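Local coordinates for protein N-alpha-acetyltransferase 35, NatC auxiliary subunit (Saccharomyces cerevisiae, PDB 6YGA) that serves as the auxiliary subunit of the NatC N-terminal acetyltransferase, the complex that acetylates the N-terminal methionine of the L-A virus Gag protein, at residues D489-S492 with N493-I497; Y520-A523 with M524-M528; M528-L531 with Q532-Q536. All coordinates share one frame; numbering follows the deposited sequence.

Contact 1 (D489-S492 with N493-I497)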
ATOM      1  N   ASP B 489       4.278  -7.809  40.894  1.00 49.84           N
ATOM      2  CA  ASP B 489       5.254  -8.884  41.042  1.00 52.26           C
ATOM      3  C   ASP B 489       6.673  -8.335  41.097  1.00 52.30           C
ATOM      4  O   ASP B 489       7.503  -8.814  41.881  1.00 52.44           O
ATOM      5  CB  ASP B 489       5.118  -9.888  39.899  1.00 53.91           C
ATOM      6  CG  ASP B 489       3.873 -10.734  40.015  1.00 58.61           C
ATOM      7  OD1 ASP B 489       3.196 -10.649  41.060  1.00 61.96           O
ATOM      8  OD2 ASP B 489       3.567 -11.482  39.064  1.00 61.10           O
ATOM      9  N   ILE B 490       6.969  -7.330  40.271  1.00 50.30           N
ATOM     10  CA  ILE B 490       8.282  -6.692  40.313  1.00 50.62           C
ATOM     11  C   ILE B 490       8.523  -6.070  41.681  1.00 50.12           C
ATOM     12  O   ILE B 490       9.589  -6.243  42.284  1.00 49.92           O
ATOM     13  CB  ILE B 490       8.407  -5.642  39.194  1.00 40.18           C
ATOM     14  CG1 ILE B 490       8.241  -6.294  37.820  1.00 38.59           C
ATOM     15  CG2 ILE B 490       9.743  -4.919  39.299  1.00 40.88           C
ATOM     16  CD1 ILE B 490       9.297  -7.332  37.506  1.00 43.68           C
ATOM     17  N   GLU B 491       7.533  -5.331  42.189  1.00 51.58           N
ATOM     18  CA  GLU B 491       7.674  -4.700  43.496  1.00 57.60           C
ATOM     19  C   GLU B 491       7.850  -5.740  44.593  1.00 56.76           C
ATOM     20  O   GLU B 491       8.603  -5.524  45.549  1.00 59.26           O
ATOM     21  CB  GLU B 491       6.465  -3.808  43.779  1.00 65.54           C
ATOM     22  CG  GLU B 491       6.749  -2.323  43.628  1.00 73.39           C
ATOM     23  CD  GLU B 491       7.621  -1.785  44.747  1.00 82.80           C
ATOM     24  OE1 GLU B 491       7.476  -2.259  45.892  1.00 88.50           O
ATOM     25  OE2 GLU B 491       8.451  -0.890  44.481  1.00 86.17           O
ATOM     26  N   SER B 492       7.167  -6.880  44.469  1.00 54.37           N
ATOM     27  CA  SER B 492       7.345  -7.960  45.434  1.00 54.91           C
ATOM     28  C   SER B 492       8.780  -8.477  45.428  1.00 55.52           C
ATOM     29  O   SER B 492       9.349  -8.761  46.487  1.00 58.15           O
ATOM     30  CB  SER B 492       6.358  -9.090  45.136  1.00 53.98           C
ATOM     31  OG  SER B 492       6.713 -10.275  45.823  1.00 58.69           O
ATOM     32  N   ASN B 493       9.385  -8.599  44.242  1.00 53.61           N
ATOM     33  CA  ASN B 493      10.777  -9.031  44.165  1.00 52.07           C
ATOM     34  C   ASN B 493      11.714  -7.969  44.726  1.00 53.34           C
ATOM     35  O   ASN B 493      12.707  -8.296  45.387  1.00 55.31           O
ATOM     36  CB  ASN B 493      11.151  -9.365  42.718  1.00 51.38           C
ATOM     37  CG  ASN B 493      10.380 -10.554  42.169  1.00 54.16           C
ATOM     38  OD1 ASN B 493       9.873 -11.381  42.923  1.00 60.94           O
ATOM     39  ND2 ASN B 493      10.297 -10.646  40.848  1.00 52.46           N
ATOM     40  N   ILE B 494      11.416  -6.691  44.469  1.00 52.56           N
ATOM     41  CA  ILE B 494      12.232  -5.610  45.013  1.00 56.09           C
ATOM     42  C   ILE B 494      12.162  -5.607  46.536  1.00 62.06           C
ATOM     43  O   ILE B 494      13.186  -5.478  47.217  1.00 66.27           O
ATOM     44  CB  ILE B 494      11.795  -4.254  44.422  1.00 54.80           C
ATOM     45  CG1 ILE B 494      12.142  -4.174  42.931  1.00 46.86           C
ATOM     46  CG2 ILE B 494      12.442  -3.101  45.180  1.00 54.83           C
ATOM     47  CD1 ILE B 494      11.697  -2.882  42.262  1.00 45.80           C
ATOM     48  N   ASN B 495      10.960  -5.769  47.095  1.00 62.78           N
ATOM     49  CA  ASN B 495      10.815  -5.752  48.548  1.00 65.30           C
ATOM     50  C   ASN B 495      11.485  -6.955  49.199  1.00 64.76           C
ATOM     51  O   ASN B 495      11.976  -6.849  50.330  1.00 66.04           O
ATOM     52  CB  ASN B 495       9.335  -5.694  48.934  1.00 68.62           C
ATOM     53  CG  ASN B 495       8.737  -4.313  48.740  1.00 72.36           C
ATOM     54  OD1 ASN B 495       9.426  -3.301  48.879  1.00 74.48           O
ATOM     55  ND2 ASN B 495       7.448  -4.264  48.416  1.00 71.89           N
ATOM     56  N   ALA B 496      11.520  -8.099  48.510  1.00 53.65           N
ATOM     57  CA  ALA B 496      12.210  -9.265  49.054  1.00 56.35           C
ATOM     58  C   ALA B 496      13.694  -8.981  49.246  1.00 59.20           C
ATOM     59  O   ALA B 496      14.287  -9.386  50.253  1.00 62.37           O
ATOM     60  CB  ALA B 496      12.004 -10.472  48.140  1.00 53.39           C
ATOM     61  N   ILE B 497      14.309  -8.281  48.290  1.00 58.01           N
ATOM     62  CA  ILE B 497      15.700  -7.870  48.446  1.00 60.59           C
ATOM     63  C   ILE B 497      15.834  -6.855  49.575  1.00 63.71           C
ATOM     64  O   ILE B 497      16.789  -6.900  50.358  1.00 67.66           O
ATOM     65  CB  ILE B 497      16.245  -7.319  47.115  1.00 56.72           C
ATOM     66  CG1 ILE B 497      16.275  -8.420  46.050  1.00 54.97           C
ATOM     67  CG2 ILE B 497      17.630  -6.722  47.310  1.00 59.01           C
ATOM     68  CD1 ILE B 497      16.728  -7.940  44.678  1.00 50.29           C
TER

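Contact 2 (Y520-A523 with M524-M528)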
ATOM      1  N   TYR B 520      22.209 -11.670  49.682  1.00 79.79           N
ATOM      2  CA  TYR B 520      21.788 -10.290  49.460  1.00 73.98           C
ATOM      3  C   TYR B 520      22.706  -9.573  48.478  1.00 71.61           C
ATOM      4  O   TYR B 520      22.239  -8.782  47.651  1.00 67.35           O
ATOM      5  CB  TYR B 520      21.737  -9.542  50.792  1.00 72.64           C
ATOM      6  CG  TYR B 520      21.557  -8.047  50.659  1.00 69.20           C
ATOM      7  CD1 TYR B 520      20.322  -7.502  50.329  1.00 65.20           C
ATOM      8  CD2 TYR B 520      22.620  -7.179  50.873  1.00 72.08           C
ATOM      9  CE1 TYR B 520      20.153  -6.137  50.210  1.00 64.91           C
ATOM     10  CE2 TYR B 520      22.461  -5.811  50.757  1.00 71.87           C
ATOM     11  CZ  TYR B 520      21.224  -5.296  50.425  1.00 69.79           C
ATOM     12  OH  TYR B 520      21.054  -3.936  50.306  1.00 71.73           O
ATOM     13  N   ARG B 521      24.015  -9.827  48.557  1.00 74.15           N
ATOM     14  CA  ARG B 521      24.945  -9.150  47.659  1.00 75.80           C
ATOM     15  C   ARG B 521      24.749  -9.605  46.217  1.00 76.11           C
ATOM     16  O   ARG B 521      24.813  -8.788  45.290  1.00 73.97           O
ATOM     17  CB  ARG B 521      26.385  -9.393  48.106  1.00 81.24           C
ATOM     18  CG  ARG B 521      27.401  -8.588  47.314  1.00 85.68           C
ATOM     19  CD  ARG B 521      28.822  -9.051  47.566  1.00 94.90           C
ATOM     20  NE  ARG B 521      29.786  -8.085  47.050  1.00 99.87           N
ATOM     21  CZ  ARG B 521      30.218  -7.037  47.741  1.00102.52           C
ATOM     22  NH1 ARG B 521      29.771  -6.835  48.972  1.00101.89           N
ATOM     23  NH2 ARG B 521      31.093  -6.196  47.207  1.00105.64           N
ATOM     24  N   PHE B 522      24.515 -10.903  46.007  1.00 78.54           N
ATOM     25  CA  PHE B 522      24.267 -11.398  44.658  1.00 78.01           C
ATOM     26  C   PHE B 522      23.023 -10.759  44.056  1.00 71.32           C
ATOM     27  O   PHE B 522      23.024 -10.363  42.886  1.00 70.21           O
ATOM     28  CB  PHE B 522      24.135 -12.923  44.674  1.00 82.85           C
ATOM     29  CG  PHE B 522      23.592 -13.499  43.394  1.00 84.19           C
ATOM     30  CD1 PHE B 522      24.431 -13.756  42.320  1.00 87.84           C
ATOM     31  CD2 PHE B 522      22.241 -13.791  43.268  1.00 81.92           C
ATOM     32  CE1 PHE B 522      23.931 -14.287  41.142  1.00 88.30           C
ATOM     33  CE2 PHE B 522      21.735 -14.319  42.092  1.00 82.22           C
ATOM     34  CZ  PHE B 522      22.581 -14.568  41.029  1.00 85.34           C
ATOM     35  N   ALA B 523      21.951 -10.648  44.843  1.00 68.56           N
ATOM     36  CA  ALA B 523      20.721 -10.050  44.335  1.00 63.70           C
ATOM     37  C   ALA B 523      20.948  -8.606  43.911  1.00 62.41           C
ATOM     38  O   ALA B 523      20.497  -8.180  42.841  1.00 61.12           O
ATOM     39  CB  ALA B 523      19.621 -10.138  45.393  1.00 60.38           C
HETATM   40  N   MSE B 524      21.650  -7.836  44.735  1.00 62.41           N
HETATM   41  CA  MSE B 524      21.935  -6.443  44.422  1.00 61.52           C
HETATM   42  C   MSE B 524      22.810  -6.316  43.183  1.00 64.19           C
HETATM   43  O   MSE B 524      22.618  -5.417  42.366  1.00 63.78           O
HETATM   44  CB  MSE B 524      22.612  -5.758  45.610  1.00 62.65           C
HETATM   45  CG  MSE B 524      21.732  -5.649  46.841  1.00 62.19           C
HETATM   46 SE   MSE B 524      20.306  -4.340  46.620  0.66 58.07          SE
HETATM   47  CE  MSE B 524      21.324  -2.719  46.986  1.00 59.12           C
ATOM     48  N   ASP B 525      23.771  -7.230  43.044  1.00 67.64           N
ATOM     49  CA  ASP B 525      24.709  -7.155  41.931  1.00 69.04           C
ATOM     50  C   ASP B 525      24.122  -7.693  40.630  1.00 66.67           C
ATOM     51  O   ASP B 525      24.536  -7.262  39.548  1.00 66.20           O
ATOM     52  CB  ASP B 525      25.993  -7.916  42.271  1.00 75.44           C
ATOM     53  CG  ASP B 525      26.808  -7.237  43.357  1.00 78.95           C
ATOM     54  OD1 ASP B 525      26.633  -6.019  43.565  1.00 77.77           O
ATOM     55  OD2 ASP B 525      27.630  -7.926  43.997  1.00 83.60           O
ATOM     56  N   ASN B 526      23.165  -8.619  40.704  1.00 66.91           N
ATOM     57  CA  ASN B 526      22.680  -9.320  39.523  1.00 69.46           C
ATOM     58  C   ASN B 526      21.210  -9.086  39.198  1.00 67.38           C
ATOM     59  O   ASN B 526      20.806  -9.356  38.061  1.00 67.97           O
ATOM     60  CB  ASN B 526      22.907 -10.834  39.671  1.00 74.15           C
ATOM     61  CG  ASN B 526      24.376 -11.216  39.617  1.00 79.80           C
ATOM     62  OD1 ASN B 526      25.145 -10.920  40.534  1.00 82.07           O
ATOM     63  ND2 ASN B 526      24.770 -11.893  38.545  1.00 83.10           N
ATOM     64  N   GLU B 527      20.404  -8.596  40.141  1.00 57.72           N
ATOM     65  CA  GLU B 527      18.961  -8.551  39.922  1.00 57.41           C
ATOM     66  C   GLU B 527      18.339  -7.181  40.171  1.00 54.49           C
ATOM     67  O   GLU B 527      17.391  -6.796  39.478  1.00 53.26           O
ATOM     68  CB  GLU B 527      18.268  -9.591  40.805  1.00 63.50           C
ATOM     69  CG  GLU B 527      18.560 -11.026  40.405  1.00 71.19           C
ATOM     70  CD  GLU B 527      17.871 -12.031  41.301  1.00 77.65           C
ATOM     71  OE1 GLU B 527      17.362 -11.626  42.368  1.00 80.03           O
ATOM     72  OE2 GLU B 527      17.837 -13.226  40.939  1.00 80.26           O
HETATM   73  N   MSE B 528      18.852  -6.440  41.150  1.00 53.46           N
HETATM   74  CA  MSE B 528      18.206  -5.203  41.588  1.00 52.20           C
HETATM   75  C   MSE B 528      18.123  -4.134  40.500  1.00 49.87           C
HETATM   76  O   MSE B 528      17.069  -3.532  40.299  1.00 49.91           O
HETATM   77  CB  MSE B 528      18.931  -4.626  42.805  1.00 55.01           C
HETATM   78  CG  MSE B 528      18.234  -3.416  43.412  1.00 56.44           C
HETATM   79 SE   MSE B 528      16.385  -3.767  43.942  0.69 57.82          SE
HETATM   80  CE  MSE B 528      16.497  -3.137  45.785  1.00 61.87           C
TER

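Contact 3 (M528-L531 with Q532-Q536)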
HETATM    1  N   MSE B 528      18.852  -6.440  41.150  1.00 53.46           N
HETATM    2  CA  MSE B 528      18.206  -5.203  41.588  1.00 52.20           C
HETATM    3  C   MSE B 528      18.123  -4.134  40.500  1.00 49.87           C
HETATM    4  O   MSE B 528      17.069  -3.532  40.299  1.00 49.91           O
HETATM    5  CB  MSE B 528      18.931  -4.626  42.805  1.00 55.01           C
HETATM    6  CG  MSE B 528      18.234  -3.416  43.412  1.00 56.44           C
HETATM    7 SE   MSE B 528      16.385  -3.767  43.942  0.69 57.82          SE
HETATM    8  CE  MSE B 528      16.497  -3.137  45.785  1.00 61.87           C
ATOM      9  N   GLU B 529      19.238  -3.901  39.804  1.00 50.63           N
ATOM     10  CA  GLU B 529      19.266  -2.849  38.793  1.00 54.73           C
ATOM     11  C   GLU B 529      18.245  -3.110  37.691  1.00 50.22           C
ATOM     12  O   GLU B 529      17.566  -2.183  37.231  1.00 47.28           O
ATOM     13  CB  GLU B 529      20.675  -2.724  38.214  1.00 65.11           C
ATOM     14  CG  GLU B 529      20.837  -1.622  37.180  1.00 73.83           C
ATOM     15  CD  GLU B 529      22.268  -1.492  36.694  1.00 82.66           C
ATOM     16  OE1 GLU B 529      23.160  -2.150  37.274  1.00 86.52           O
ATOM     17  OE2 GLU B 529      22.501  -0.732  35.731  1.00 86.83           O
ATOM     18  N   GLN B 530      18.108  -4.370  37.267  1.00 46.80           N
ATOM     19  CA  GLN B 530      17.134  -4.698  36.229  1.00 44.95           C
ATOM     20  C   GLN B 530      15.705  -4.592  36.752  1.00 45.76           C
ATOM     21  O   GLN B 530      14.801  -4.168  36.021  1.00 46.90           O
ATOM     22  CB  GLN B 530      17.402  -6.098  35.678  1.00 44.20           C
ATOM     23  CG  GLN B 530      16.462  -6.501  34.557  1.00 42.73           C
ATOM     24  CD  GLN B 530      16.563  -5.574  33.362  1.00 40.93           C
ATOM     25  OE1 GLN B 530      17.602  -5.502  32.706  1.00 44.35           O
ATOM     26  NE2 GLN B 530      15.487  -4.853  33.078  1.00 36.43           N
ATOM     27  N   LEU B 531      15.478  -4.975  38.013  1.00 42.60           N
ATOM     28  CA  LEU B 531      14.147  -4.842  38.598  1.00 40.95           C
ATOM     29  C   LEU B 531      13.707  -3.384  38.642  1.00 39.56           C
ATOM     30  O   LEU B 531      12.562  -3.063  38.305  1.00 39.26           O
ATOM     31  CB  LEU B 531      14.124  -5.450  39.998  1.00 43.28           C
ATOM     32  CG  LEU B 531      14.061  -6.975  40.094  1.00 43.61           C
ATOM     33  CD1 LEU B 531      14.385  -7.433  41.508  1.00 45.17           C
ATOM     34  CD2 LEU B 531      12.690  -7.477  39.669  1.00 41.89           C
ATOM     35  N   GLN B 532      14.602  -2.484  39.055  1.00 40.41           N
ATOM     36  CA  GLN B 532      14.248  -1.069  39.083  1.00 43.08           C
ATOM     37  C   GLN B 532      13.967  -0.551  37.681  1.00 42.75           C
ATOM     38  O   GLN B 532      13.012   0.206  37.471  1.00 42.44           O
ATOM     39  CB  GLN B 532      15.360  -0.257  39.742  1.00 46.07           C
ATOM     40  CG  GLN B 532      15.573  -0.569  41.214  1.00 50.56           C
ATOM     41  CD  GLN B 532      14.436  -0.077  42.095  1.00 53.94           C
ATOM     42  OE1 GLN B 532      13.618   0.743  41.677  1.00 56.41           O
ATOM     43  NE2 GLN B 532      14.385  -0.576  43.325  1.00 54.14           N
ATOM     44  N   ALA B 533      14.784  -0.951  36.705  1.00 42.12           N
ATOM     45  CA  ALA B 533      14.570  -0.494  35.336  1.00 39.61           C
ATOM     46  C   ALA B 533      13.250  -1.021  34.788  1.00 39.74           C
ATOM     47  O   ALA B 533      12.491  -0.284  34.147  1.00 37.50           O
ATOM     48  CB  ALA B 533      15.740  -0.922  34.450  1.00 36.73           C
ATOM     49  N   THR B 534      12.961  -2.303  35.031  1.00 40.30           N
ATOM     50  CA  THR B 534      11.685  -2.868  34.607  1.00 41.15           C
ATOM     51  C   THR B 534      10.518  -2.189  35.316  1.00 44.10           C
ATOM     52  O   THR B 534       9.489  -1.902  34.696  1.00 45.46           O
ATOM     53  CB  THR B 534      11.678  -4.376  34.863  1.00 41.02           C
ATOM     54  OG1 THR B 534      12.650  -5.004  34.020  1.00 40.22           O
ATOM     55  CG2 THR B 534      10.309  -4.973  34.573  1.00 39.23           C
ATOM     56  N   LYS B 535      10.664  -1.912  36.615  1.00 44.48           N
ATOM     57  CA  LYS B 535       9.595  -1.240  37.346  1.00 44.53           C
ATOM     58  C   LYS B 535       9.281   0.122  36.737  1.00 43.69           C
ATOM     59  O   LYS B 535       8.111   0.475  36.553  1.00 42.72           O
ATOM     60  CB  LYS B 535       9.979  -1.095  38.818  1.00 46.00           C
ATOM     61  CG  LYS B 535       9.001  -0.270  39.633  1.00 49.02           C
ATOM     62  CD  LYS B 535       9.541   0.011  41.024  1.00 54.65           C
ATOM     63  CE  LYS B 535       8.586   0.899  41.800  1.00 58.97           C
ATOM     64  NZ  LYS B 535       9.058   1.165  43.184  1.00 63.60           N
ATOM     65  N   GLN B 536      10.317   0.894  36.404  1.00 43.03           N
ATOM     66  CA  GLN B 536      10.099   2.209  35.812  1.00 43.15           C
ATOM     67  C   GLN B 536       9.615   2.107  34.372  1.00 41.88           C
ATOM     68  O   GLN B 536       8.887   2.989  33.904  1.00 41.41           O
ATOM     69  CB  GLN B 536      11.381   3.030  35.906  1.00 45.79           C
ATOM     70  CG  GLN B 536      11.791   3.277  37.343  1.00 51.26           C
ATOM     71  CD  GLN B 536      13.279   3.473  37.505  1.00 57.42           C
ATOM     72  OE1 GLN B 536      13.932   4.100  36.671  1.00 60.19           O
ATOM     73  NE2 GLN B 536      13.829   2.927  38.583  1.00 58.77           N
TER

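Contact 1 (D489-S492 with N493-I497)
Glu491 and Asn495 meet one helical turn apart. Their side chains run obliquely to each other, and the carboxylate and amide planes are turned 67° apart. Glu491 OE1 lies 3.2 Å from Asn495 ND2. The bend at chi2 of Glu491 (-72°) folds its chain so that the carboxylate can come near this amide. The other oxygen, OE2, has a stronger partner: it forms a salt bridge with Lys535 of helix 511-564. That salt bridge probably does much to hold the carboxylate in place.

On a buried side of the same turn, Ile490 and Ile494 touch by their branches. Ile490 CG2 stands 4.1 Å from Ile494 CD1. In Ile490 the CG2 methyl is the branch opposite the backbone N, while CG1 lies beside that N. Ile494 CG1 also packs 3.3 Å from Ile490 O, over the backbone of the preceding turn. Leu531 and Gln532 of helix 511-564 lie against Ile494.

The backbone ties the two segments together with four i to i+4 bonds. They run from Asn493 N, Ile494 N, Asn495 N and Ala496 N to the oxygens of Asp489, Ile490, Glu491 and Ser492. The third is 2.8 Å between Asn495 N and Glu491 O, with an N-H...O angle of 160°. This is regular alpha-helix with an apolar side and a polar side, typical of a member of an antiparallel helical hairpin.

Contact 2 (Y520-A523 with M524-M528)
Tyr520 carries its ring opposite the backbone N (chi1 169°), and Met524, a selenomethionine, has CG opposite its carbonyl carbon (chi1 -65°). Together these torsions lay Met524 CG over one face of the ring, 3.9 Å from the centroid, as a CH-pi contact. Bends at chi2 and chi3 then turn the rest of Met524 back toward the ring. The selenium comes in obliquely, 4.7 Å from the same centroid, giving a Met-aromatic contact. Its methyl CE reaches Tyr520 OH at 3.5 Å.

A similar CH-pi contact forms at Phe522, two residues on. Asn526 CB sits over one face of its ring, 4.1 Å from the centroid. Arg521 and Asp525 form only a long salt bridge, 3.7 Å from NE to OD2. The oxygen lies well out of the guanidinium plane, so charge alone acts here.

The backbone widens into a pi-type turn at 524-528. Ala523 O takes bonds from Glu527 N at 2.7 Å and Met528 N at 2.9 Å. The two donors come from opposite faces of the carbonyl plane.

The segment belongs to helix 511-564, and the preceding helix 465-506 lies along it. Ile497 of that helix packs on Ala523 and Met524, Asn501 touches Tyr520, and His498 touches Met528.

Contact 3 (M528-L531 with Q532-Q536)
Met528, a selenomethionine, lies alongside Gln532, and both side chains point the same way. Its selenium is 3.8 Å from Gln532 NE2, and its methyl CE is close to the same nitrogen. Gln532 bends at chi2, which brings its amide back beside the selenium. Its CG also rests 3.4 Å from Met528 O, against the preceding turn.

Gln530 reaches along a different side of the helix to Thr534. Its NE2 donates to Thr534 OG1 at 3.0 Å, with an N-H...O angle of 156°. The hydroxyl oxygen lies close to the amide plane of Gln530, 9° out of it. The bend at chi2 (61°) turns the amide along the helix toward the threonine. Thr534 OG1 is also hydrogen-bonded to the backbone oxygen of Glu370, and Ala373 packs on Gln530, Leu531 and Thr534.

Four backbone bonds of the i to i+4 kind join the segments. Thr534 N to Gln530 O measures 2.8 Å, so this pair is linked through both backbone and side chains. Lys535 N bonds to Leu531 O at 2.8 Å, while its extended chain carries NZ to a salt bridge with Glu491.

The buried threonine hydroxyl thus has partners within its own helix and beyond it. The chemistry implies a polar link from this helix to helix 360-372 at the backbone oxygen of Glu370, beside a charged link to helix 465-506.

Contact 1 lies on helix 465-506, while contacts 2 and 3 follow each other on helix 511-564 and share Met528. These helices are consecutive in the chain and pack together. Isoleucines of contact 1 pack on both other contacts, and a charged pair joins it to contact 3. Contact 2 is the surface contact and lies farthest from the chain centre. It relies on aromatic faces, a long salt bridge and a widened turn. Contacts 1 and 3 are partly buried and keep regular alpha-helical bonding. Contact 3, nearest the chain centre, adds a side-chain hydrogen bond. Contact 1 has instead an apolar isoleucine pair between its segments.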